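Local coordinates for protein nickel-dependent hydrogenase large subunit (Allochromatium vinosum, PDB 3MYR) that oxidises molecular hydrogen at a nickel-iron centre, as the large subunit of a membrane-bound, two-subunit [NiFe] hydrogenase, at residues D103-F108 and T251-V256; L343-G348 and Q505-S510. One frame throughout, in Å; residues are numbered along the deposited sequence.

The two interactions lie on opposite sides of the chain's centre, 31 Å apart centre to centre and about 9 Å between nearest atoms. Interaction 1 packs helix 86-112 on helix 236-265; the side chain of V105 lies about 14 Å from the cofactor, but D103 in the same segment forms a salt bridge to R487, a residue of the cofactor pocket. Interaction 2 reaches the cofactor directly: residues 505-510 run from the magnesium site at A506 to V508, P509 and S510, which touch the diatomic ligands of the iron. One contact is purely apolar, while the other combines apolar packing with metal and cofactor chemistry.

Interaction 1: residues D103-F108 and T251-V256; sequences DHVMHF and TFVDQV
F252 and V105 make the main touch between helices 236-265 and 86-112, and the phenylalanine is the one to follow outwards. From CB, chi1 of -162° sets CG anti to the backbone N and carries the ring across to the neighbouring helix. Two atoms on one side of the ring do the touching: F252 CD1 sits 4.0 Å from V105 CG1, and one atom further along, F252 CE1 closes to 3.6 Å from that same methyl carbon. The methyl approaches the ring at a slant, so this is ordinary van der Waals packing of two side chains that cross obliquely. Over one ring face lies a residue from the next turn of the same helix, V256, whose CB stands 3.8 Å above the plane of the F252 ring and over its centre. W197 of helix 181-201 stacks on the phenylalanine and W140, from a loop, meets it edge-to-face; W197 also touches V105.

The second methyl of V105 has a different job. With CG1 anti to N (chi1 160°), CG2 lies beside the backbone N and looks towards V253, where the two CG2 atoms, one from each valine, are a loose 4.5 Å apart. Within the two segments the backbones come nearest here, with V105 CA 7.7 Å from V253 CA. Helix 236-265 widens to a pi-type turn at 253-256, starting at this very valine.

D103 and H104, just before V105 in the chain, carry the polar bonds instead, D103 to R487 and H104 to E436. Carbon meets carbon throughout the contact itself, between buried side chains of the helical part of the subunit, so its cohesion comes from dispersion and the exclusion of water, with shape rather than charge setting the fit.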
ATOM      1  N   ASP B 103      -3.517  -6.437  -4.614  1.00 19.57           N
ATOM      2  CA  ASP B 103      -3.690  -5.004  -4.464  1.00 19.13           C
ATOM      3  C   ASP B 103      -4.823  -4.473  -5.428  1.00 19.17           C
ATOM      4  O   ASP B 103      -5.704  -3.752  -5.001  1.00 20.10           O
ATOM      5  CB  ASP B 103      -2.327  -4.389  -4.828  1.00 21.21           C
ATOM      6  CG  ASP B 103      -2.178  -2.958  -4.428  1.00 22.37           C
ATOM      7  OD1 ASP B 103      -3.212  -2.213  -4.338  1.00 27.97           O
ATOM      8  OD2 ASP B 103      -0.987  -2.559  -4.192  1.00 22.94           O
ATOM      9  N   HIS B 104      -4.854  -4.893  -6.690  1.00 16.90           N
ATOM     10  CA  HIS B 104      -5.896  -4.453  -7.624  1.00 17.65           C
ATOM     11  C   HIS B 104      -7.280  -4.912  -7.220  1.00 18.79           C
ATOM     12  O   HIS B 104      -8.227  -4.151  -7.392  1.00 18.18           O
ATOM     13  CB  HIS B 104      -5.608  -4.972  -9.059  1.00 15.40           C
ATOM     14  CG  HIS B 104      -4.486  -4.232  -9.741  1.00 18.54           C
ATOM     15  ND1 HIS B 104      -3.952  -3.069  -9.209  1.00 14.60           N
ATOM     16  CD2 HIS B 104      -3.898  -4.400 -10.953  1.00 18.15           C
ATOM     17  CE1 HIS B 104      -3.056  -2.578 -10.052  1.00 20.36           C
ATOM     18  NE2 HIS B 104      -2.981  -3.383 -11.101  1.00 21.01           N
ATOM     19  N   VAL B 105      -7.404  -6.178  -6.770  1.00 17.32           N
ATOM     20  CA  VAL B 105      -8.709  -6.732  -6.404  1.00 18.31           C
ATOM     21  C   VAL B 105      -9.232  -5.932  -5.196  1.00 19.56           C
ATOM     22  O   VAL B 105     -10.390  -5.488  -5.187  1.00 18.40           O
ATOM     23  CB  VAL B 105      -8.609  -8.249  -6.062  1.00 18.08           C
ATOM     24  CG1 VAL B 105      -9.841  -8.748  -5.196  1.00 16.27           C
ATOM     25  CG2 VAL B 105      -8.461  -9.066  -7.374  1.00 14.87           C
ATOM     26  N   MET B 106      -8.373  -5.680  -4.218  1.00 16.02           N
ATOM     27  CA  MET B 106      -8.889  -4.933  -3.035  1.00 18.44           C
ATOM     28  C   MET B 106      -9.101  -3.481  -3.431  1.00 19.69           C
ATOM     29  O   MET B 106     -10.012  -2.865  -2.892  1.00 19.15           O
ATOM     30  CB  MET B 106      -7.852  -4.898  -1.874  1.00 18.56           C
ATOM     31  CG  MET B 106      -7.709  -6.327  -1.214  1.00 20.68           C
ATOM     32  SD  MET B 106      -6.674  -6.129   0.321  1.00 24.74           S
ATOM     33  CE  MET B 106      -7.724  -5.277   1.512  1.00 20.03           C
ATOM     34  N   HIS B 107      -8.250  -2.906  -4.305  1.00 17.16           N
ATOM     35  CA  HIS B 107      -8.584  -1.535  -4.701  1.00 19.02           C
ATOM     36  C   HIS B 107      -9.993  -1.488  -5.302  1.00 17.87           C
ATOM     37  O   HIS B 107     -10.840  -0.655  -4.939  1.00 18.33           O
ATOM     38  CB  HIS B 107      -7.650  -0.925  -5.789  1.00 17.74           C
ATOM     39  CG  HIS B 107      -8.078   0.436  -6.188  1.00 17.66           C
ATOM     40  ND1 HIS B 107      -8.732   0.714  -7.369  1.00 16.94           N
ATOM     41  CD2 HIS B 107      -8.066   1.594  -5.484  1.00 20.47           C
ATOM     42  CE1 HIS B 107      -9.023   1.998  -7.413  1.00 17.59           C
ATOM     43  NE2 HIS B 107      -8.628   2.556  -6.278  1.00 19.10           N
ATOM     44  N   PHE B 108     -10.249  -2.373  -6.235  1.00 19.87           N
ATOM     45  CA  PHE B 108     -11.526  -2.333  -6.904  1.00 19.60           C
ATOM     46  C   PHE B 108     -12.726  -2.504  -5.929  1.00 20.54           C
ATOM     47  O   PHE B 108     -13.662  -1.713  -5.971  1.00 19.47           O
ATOM     48  CB  PHE B 108     -11.634  -3.328  -8.041  1.00 19.83           C
ATOM     49  CG  PHE B 108     -12.996  -3.243  -8.745  1.00 24.16           C
ATOM     50  CD1 PHE B 108     -14.000  -4.170  -8.481  1.00 18.94           C
ATOM     51  CD2 PHE B 108     -13.266  -2.173  -9.608  1.00 25.10           C
ATOM     52  CE1 PHE B 108     -15.296  -4.054  -9.123  1.00 25.91           C
ATOM     53  CE2 PHE B 108     -14.496  -2.029 -10.252  1.00 30.92           C
ATOM     54  CZ  PHE B 108     -15.531  -2.987 -10.006  1.00 30.99           C
ATOM     55  N   THR B 251      -8.618 -17.990 -10.403  1.00 22.69           N
ATOM     56  CA  THR B 251     -10.048 -18.183 -10.409  1.00 24.35           C
ATOM     57  C   THR B 251     -10.746 -16.893  -9.988  1.00 22.32           C
ATOM     58  O   THR B 251     -11.756 -16.527 -10.574  1.00 22.09           O
ATOM     59  CB  THR B 251     -10.434 -19.287  -9.386  1.00 26.83           C
ATOM     60  OG1 THR B 251      -9.810 -20.466  -9.832  1.00 27.90           O
ATOM     61  CG2 THR B 251     -11.981 -19.588  -9.398  1.00 26.38           C
ATOM     62  N   PHE B 252     -10.232 -16.210  -8.964  1.00 20.53           N
ATOM     63  CA  PHE B 252     -10.972 -15.015  -8.442  1.00 21.12           C
ATOM     64  C   PHE B 252     -10.922 -13.886  -9.469  1.00 21.41           C
ATOM     65  O   PHE B 252     -11.946 -13.214  -9.737  1.00 18.68           O
ATOM     66  CB  PHE B 252     -10.454 -14.558  -7.089  1.00 19.35           C
ATOM     67  CG  PHE B 252     -11.390 -13.659  -6.340  1.00 22.27           C
ATOM     68  CD1 PHE B 252     -11.315 -12.255  -6.488  1.00 17.71           C
ATOM     69  CD2 PHE B 252     -12.373 -14.185  -5.531  1.00 18.97           C
ATOM     70  CE1 PHE B 252     -12.259 -11.409  -5.795  1.00 20.09           C
ATOM     71  CE2 PHE B 252     -13.293 -13.334  -4.843  1.00 18.90           C
ATOM     72  CZ  PHE B 252     -13.171 -11.951  -4.944  1.00 18.29           C
ATOM     73  N   VAL B 253      -9.773 -13.748 -10.138  1.00 21.05           N
ATOM     74  CA  VAL B 253      -9.660 -12.707 -11.195  1.00 20.42           C
ATOM     75  C   VAL B 253     -10.578 -13.020 -12.366  1.00 21.85           C
ATOM     76  O   VAL B 253     -11.365 -12.151 -12.802  1.00 21.32           O
ATOM     77  CB  VAL B 253      -8.167 -12.544 -11.693  1.00 22.09           C
ATOM     78  CG1 VAL B 253      -8.049 -11.614 -12.932  1.00 20.84           C
ATOM     79  CG2 VAL B 253      -7.301 -12.023 -10.550  1.00 18.99           C
ATOM     80  N   ASP B 254     -10.514 -14.249 -12.886  1.00 22.69           N
ATOM     81  CA  ASP B 254     -11.299 -14.603 -14.063  1.00 24.22           C
ATOM     82  C   ASP B 254     -12.807 -14.527 -13.789  1.00 23.55           C
ATOM     83  O   ASP B 254     -13.557 -14.239 -14.675  1.00 22.14           O
ATOM     84  CB  ASP B 254     -11.056 -16.047 -14.522  1.00 25.22           C
ATOM     85  CG  ASP B 254      -9.755 -16.239 -15.212  1.00 32.14           C
ATOM     86  OD1 ASP B 254      -9.332 -17.437 -15.344  1.00 34.34           O
ATOM     87  OD2 ASP B 254      -9.134 -15.212 -15.557  1.00 34.20           O
ATOM     88  N   GLN B 255     -13.232 -14.990 -12.629  1.00 22.84           N
ATOM     89  CA  GLN B 255     -14.629 -15.259 -12.408  1.00 21.94           C
ATOM     90  C   GLN B 255     -15.293 -14.181 -11.573  1.00 23.69           C
ATOM     91  O   GLN B 255     -16.512 -14.154 -11.521  1.00 21.45           O
ATOM     92  CB  GLN B 255     -14.801 -16.606 -11.634  1.00 22.61           C
ATOM     93  CG  GLN B 255     -14.397 -17.822 -12.527  1.00 21.58           C
ATOM     94  CD  GLN B 255     -14.817 -19.174 -11.946  1.00 28.79           C
ATOM     95  OE1 GLN B 255     -15.160 -19.304 -10.783  1.00 27.15           O
ATOM     96  NE2 GLN B 255     -14.771 -20.179 -12.766  1.00 30.23           N
ATOM     97  N   VAL B 256     -14.547 -13.421 -10.775  1.00 19.82           N
ATOM     98  CA  VAL B 256     -15.245 -12.429  -9.954  1.00 20.52           C
ATOM     99  C   VAL B 256     -14.860 -10.984 -10.410  1.00 21.43           C
ATOM    100  O   VAL B 256     -15.707 -10.222 -10.848  1.00 20.83           O
ATOM    101  CB  VAL B 256     -14.960 -12.616  -8.429  1.00 20.14           C
ATOM    102  CG1 VAL B 256     -15.721 -11.621  -7.572  1.00 19.75           C
ATOM    103  CG2 VAL B 256     -15.257 -14.099  -7.971  1.00 17.97           C
TER

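Interaction 2: residues L343-G348 and Q505-S510; sequences LHPYEG and QAVVPS. With MG (magnesium ion), chain O; NFV (Ni-Fe oxidized active center), chain N.
Q505 NE2 is gripped from beyond the two segments, by a hydrogen bond to T350 OG1 and a weak one to N503 OD1. At the other end of the same amide, OE1 accepts a hydrogen bond of 2.7 Å from water 1, a ligand of the magnesium ion, which makes the glutamine a second-shell residue of that site. A bend at chi2 (-71°) folds the amide back along the 343-348 loop, and the chain packs on loop backbone as it goes: Q505 CG comes within 3.2 Å of P345 O, and lies 3.7 Å from the bare CA of G348. Two residues further along the strand, V507 sends CG2 to within 3.7 Å of P345 CG, the two side chains crossing at about a right angle.

A506, between these two, points its CB away from the loop, and its carbonyl oxygen binds magnesium. Three waters, E42 and H561 bring the ligands to six. The strand then ends, V508 takes the N-cap position, and helix 509-514 begins against the nickel-iron centre. There the nitrogen N3 of an iron-bound cyanide accepts two hydrogen bonds from S510, one of 2.9 Å from OG and one of 3.0 Å from the backbone N, the latter bent to 136°. S510 OG also shares a hydrogen bond with C555 N. The carbonyl ligand of the iron has apolar company instead, with V508 CG1 3.4 Å and P509 CD 3.5 Å from its oxygen O1.

The chemistry thus changes along six residues, from apolar packing and an amide bound to a metal water, to hydroxyl and amide donors at a helix start that would probably draw negative charge onto the cyanide and steady its orientation.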
ATOM      1  N   LEU B 343      15.234  18.999 -10.044  1.00 29.46           N
ATOM      2  CA  LEU B 343      16.405  18.149  -9.731  1.00 28.45           C
ATOM      3  C   LEU B 343      16.214  16.733 -10.224  1.00 27.03           C
ATOM      4  O   LEU B 343      15.195  16.110  -9.880  1.00 28.23           O
ATOM      5  CB  LEU B 343      16.683  18.128  -8.221  1.00 27.23           C
ATOM      6  CG  LEU B 343      17.270  19.451  -7.710  1.00 26.70           C
ATOM      7  CD1 LEU B 343      17.362  19.443  -6.175  1.00 19.62           C
ATOM      8  CD2 LEU B 343      18.678  19.883  -8.419  1.00 27.86           C
ATOM      9  N   HIS B 344      17.188  16.202 -10.976  1.00 26.37           N
ATOM     10  CA  HIS B 344      17.237  14.758 -11.261  1.00 25.46           C
ATOM     11  C   HIS B 344      17.486  14.026  -9.912  1.00 25.42           C
ATOM     12  O   HIS B 344      18.172  14.567  -9.056  1.00 24.92           O
ATOM     13  CB  HIS B 344      18.391  14.417 -12.254  1.00 24.33           C
ATOM     14  CG  HIS B 344      18.492  12.958 -12.555  1.00 27.35           C
ATOM     15  ND1 HIS B 344      17.745  12.357 -13.543  1.00 32.99           N
ATOM     16  CD2 HIS B 344      19.094  11.955 -11.883  1.00 24.37           C
ATOM     17  CE1 HIS B 344      17.952  11.055 -13.519  1.00 25.22           C
ATOM     18  NE2 HIS B 344      18.746  10.783 -12.510  1.00 29.03           N
ATOM     19  N   PRO B 345      16.907  12.818  -9.709  1.00 24.91           N
ATOM     20  CA  PRO B 345      16.956  12.182  -8.376  1.00 23.12           C
ATOM     21  C   PRO B 345      18.362  11.815  -7.868  1.00 24.37           C
ATOM     22  O   PRO B 345      18.543  11.684  -6.665  1.00 23.61           O
ATOM     23  CB  PRO B 345      16.089  10.907  -8.552  1.00 24.43           C
ATOM     24  CG  PRO B 345      15.246  11.183  -9.725  1.00 22.66           C
ATOM     25  CD  PRO B 345      16.069  12.050 -10.642  1.00 25.31           C
ATOM     26  N   TYR B 346      19.366  11.651  -8.734  1.00 24.78           N
ATOM     27  CA  TYR B 346      20.699  11.487  -8.173  1.00 26.97           C
ATOM     28  C   TYR B 346      21.157  12.716  -7.421  1.00 28.16           C
ATOM     29  O   TYR B 346      22.044  12.615  -6.567  1.00 28.94           O
ATOM     30  CB  TYR B 346      21.782  11.156  -9.230  1.00 27.69           C
ATOM     31  CG  TYR B 346      21.792   9.708  -9.715  1.00 26.02           C
ATOM     32  CD1 TYR B 346      21.896   9.423 -11.104  1.00 30.10           C
ATOM     33  CD2 TYR B 346      21.717   8.631  -8.806  1.00 24.41           C
ATOM     34  CE1 TYR B 346      22.007   8.126 -11.562  1.00 27.08           C
ATOM     35  CE2 TYR B 346      21.829   7.284  -9.272  1.00 23.76           C
ATOM     36  CZ  TYR B 346      21.946   7.066 -10.629  1.00 25.99           C
ATOM     37  OH  TYR B 346      22.057   5.803 -11.084  1.00 27.83           O
ATOM     38  N   GLU B 347      20.539  13.856  -7.721  1.00 28.35           N
ATOM     39  CA  GLU B 347      20.885  15.136  -7.077  1.00 29.62           C
ATOM     40  C   GLU B 347      19.694  15.692  -6.274  1.00 27.96           C
ATOM     41  O   GLU B 347      19.671  16.875  -5.905  1.00 27.80           O
ATOM     42  CB  GLU B 347      21.270  16.139  -8.147  1.00 30.85           C
ATOM     43  CG  GLU B 347      22.530  15.710  -8.863  1.00 41.09           C
ATOM     44  CD  GLU B 347      22.776  16.533 -10.133  1.00 56.77           C
ATOM     45  OE1 GLU B 347      23.878  17.122 -10.225  1.00 58.26           O
ATOM     46  OE2 GLU B 347      21.870  16.583 -11.033  1.00 59.93           O
ATOM     47  N   GLY B 348      18.756  14.810  -5.937  1.00 25.27           N
ATOM     48  CA  GLY B 348      17.495  15.226  -5.284  1.00 25.36           C
ATOM     49  C   GLY B 348      17.802  15.812  -3.940  1.00 24.40           C
ATOM     50  O   GLY B 348      18.813  15.466  -3.334  1.00 22.26           O
ATOM     51  N   GLN B 505      16.971   8.843  -3.207  1.00 20.08           N
ATOM     52  CA  GLN B 505      15.776   9.595  -3.563  1.00 21.15           C
ATOM     53  C   GLN B 505      14.751   8.641  -4.212  1.00 21.48           C
ATOM     54  O   GLN B 505      15.056   7.945  -5.201  1.00 22.00           O
ATOM     55  CB  GLN B 505      16.198  10.736  -4.570  1.00 21.13           C
ATOM     56  CG  GLN B 505      17.006  11.822  -3.849  1.00 21.28           C
ATOM     57  CD  GLN B 505      16.086  12.632  -2.902  1.00 26.48           C
ATOM     58  OE1 GLN B 505      14.951  12.969  -3.268  1.00 24.90           O
ATOM     59  NE2 GLN B 505      16.616  13.066  -1.780  1.00 25.73           N
ATOM     60  N   ALA B 506      13.533   8.669  -3.726  1.00 20.01           N
ATOM     61  CA  ALA B 506      12.488   7.864  -4.346  1.00 19.87           C
ATOM     62  C   ALA B 506      11.589   8.786  -5.143  1.00 20.13           C
ATOM     63  O   ALA B 506      11.194   9.835  -4.661  1.00 19.71           O
ATOM     64  CB  ALA B 506      11.635   7.091  -3.277  1.00 18.22           C
ATOM     65  N   VAL B 507      11.232   8.362  -6.350  1.00 20.44           N
ATOM     66  CA  VAL B 507      10.151   9.003  -7.080  1.00 20.64           C
ATOM     67  C   VAL B 507       9.157   7.893  -7.362  1.00 19.96           C
ATOM     68  O   VAL B 507       9.455   6.911  -8.031  1.00 21.37           O
ATOM     69  CB  VAL B 507      10.627   9.615  -8.402  1.00 18.21           C
ATOM     70  CG1 VAL B 507       9.485  10.401  -9.042  1.00 17.90           C
ATOM     71  CG2 VAL B 507      11.908  10.513  -8.182  1.00 19.62           C
ATOM     72  N   VAL B 508       7.944   8.112  -6.904  1.00 20.79           N
ATOM     73  CA  VAL B 508       6.982   7.026  -6.662  1.00 20.47           C
ATOM     74  C   VAL B 508       5.741   7.279  -7.586  1.00 20.35           C
ATOM     75  O   VAL B 508       5.475   8.432  -7.956  1.00 20.86           O
ATOM     76  CB  VAL B 508       6.626   7.015  -5.152  1.00 19.86           C
ATOM     77  CG1 VAL B 508       5.770   5.819  -4.812  1.00 18.96           C
ATOM     78  CG2 VAL B 508       7.970   6.919  -4.350  1.00 16.38           C
ATOM     79  N   PRO B 509       5.047   6.222  -8.013  1.00 19.53           N
ATOM     80  CA  PRO B 509       3.940   6.467  -8.966  1.00 20.27           C
ATOM     81  C   PRO B 509       2.912   7.546  -8.562  1.00 21.29           C
ATOM     82  O   PRO B 509       2.603   8.439  -9.356  1.00 21.79           O
ATOM     83  CB  PRO B 509       3.310   5.076  -9.175  1.00 17.89           C
ATOM     84  CG  PRO B 509       4.001   4.148  -8.200  1.00 18.50           C
ATOM     85  CD  PRO B 509       5.345   4.775  -7.897  1.00 19.45           C
ATOM     86  N   SER B 510       2.490   7.562  -7.306  1.00 20.75           N
ATOM     87  CA  SER B 510       1.503   8.557  -6.915  1.00 21.68           C
ATOM     88  C   SER B 510       2.182   9.918  -6.773  1.00 21.97           C
ATOM     89  O   SER B 510       1.485  10.899  -6.853  1.00 21.14           O
ATOM     90  CB  SER B 510       0.778   8.168  -5.623  1.00 20.44           C
ATOM     91  OG  SER B 510      -0.079   7.090  -5.923  1.00 23.23           O
TER
HETATM   92 MG    MG O2006      11.084  11.421  -3.216  1.00 13.41          MG
HETATM   93 FE   NFV N2005       2.848   2.599  -4.021  1.00 16.26          FE
HETATM   94 NI   NFV N2005       1.388   2.747  -1.390  1.00 22.31          NI
HETATM   95  C1  NFV N2005       4.268   2.552  -4.700  1.00 19.51           C
HETATM   96  O1  NFV N2005       5.354   2.498  -5.294  1.00 13.88           O
HETATM   97  C2  NFV N2005       2.196   1.458  -5.402  1.00 13.93           C
HETATM   98  N2  NFV N2005       1.815   0.738  -6.261  1.00 15.96           N
HETATM   99  C3  NFV N2005       2.344   4.155  -4.957  1.00 20.92           C
HETATM  100  N3  NFV N2005       2.046   5.138  -5.520  1.00 16.89           N
HETATM  101  O4  NFV N2005       1.027   2.568  -3.229  1.00 19.96           O
HETATM  102  O   HOH W   1      12.529  12.378  -4.332  1.00 14.13           O
HETATM  103  O   HOH W   2       9.590  12.255  -4.420  1.00 15.32           O
HETATM  104  O   HOH W   3      10.970  13.174  -1.984  1.00 12.16           O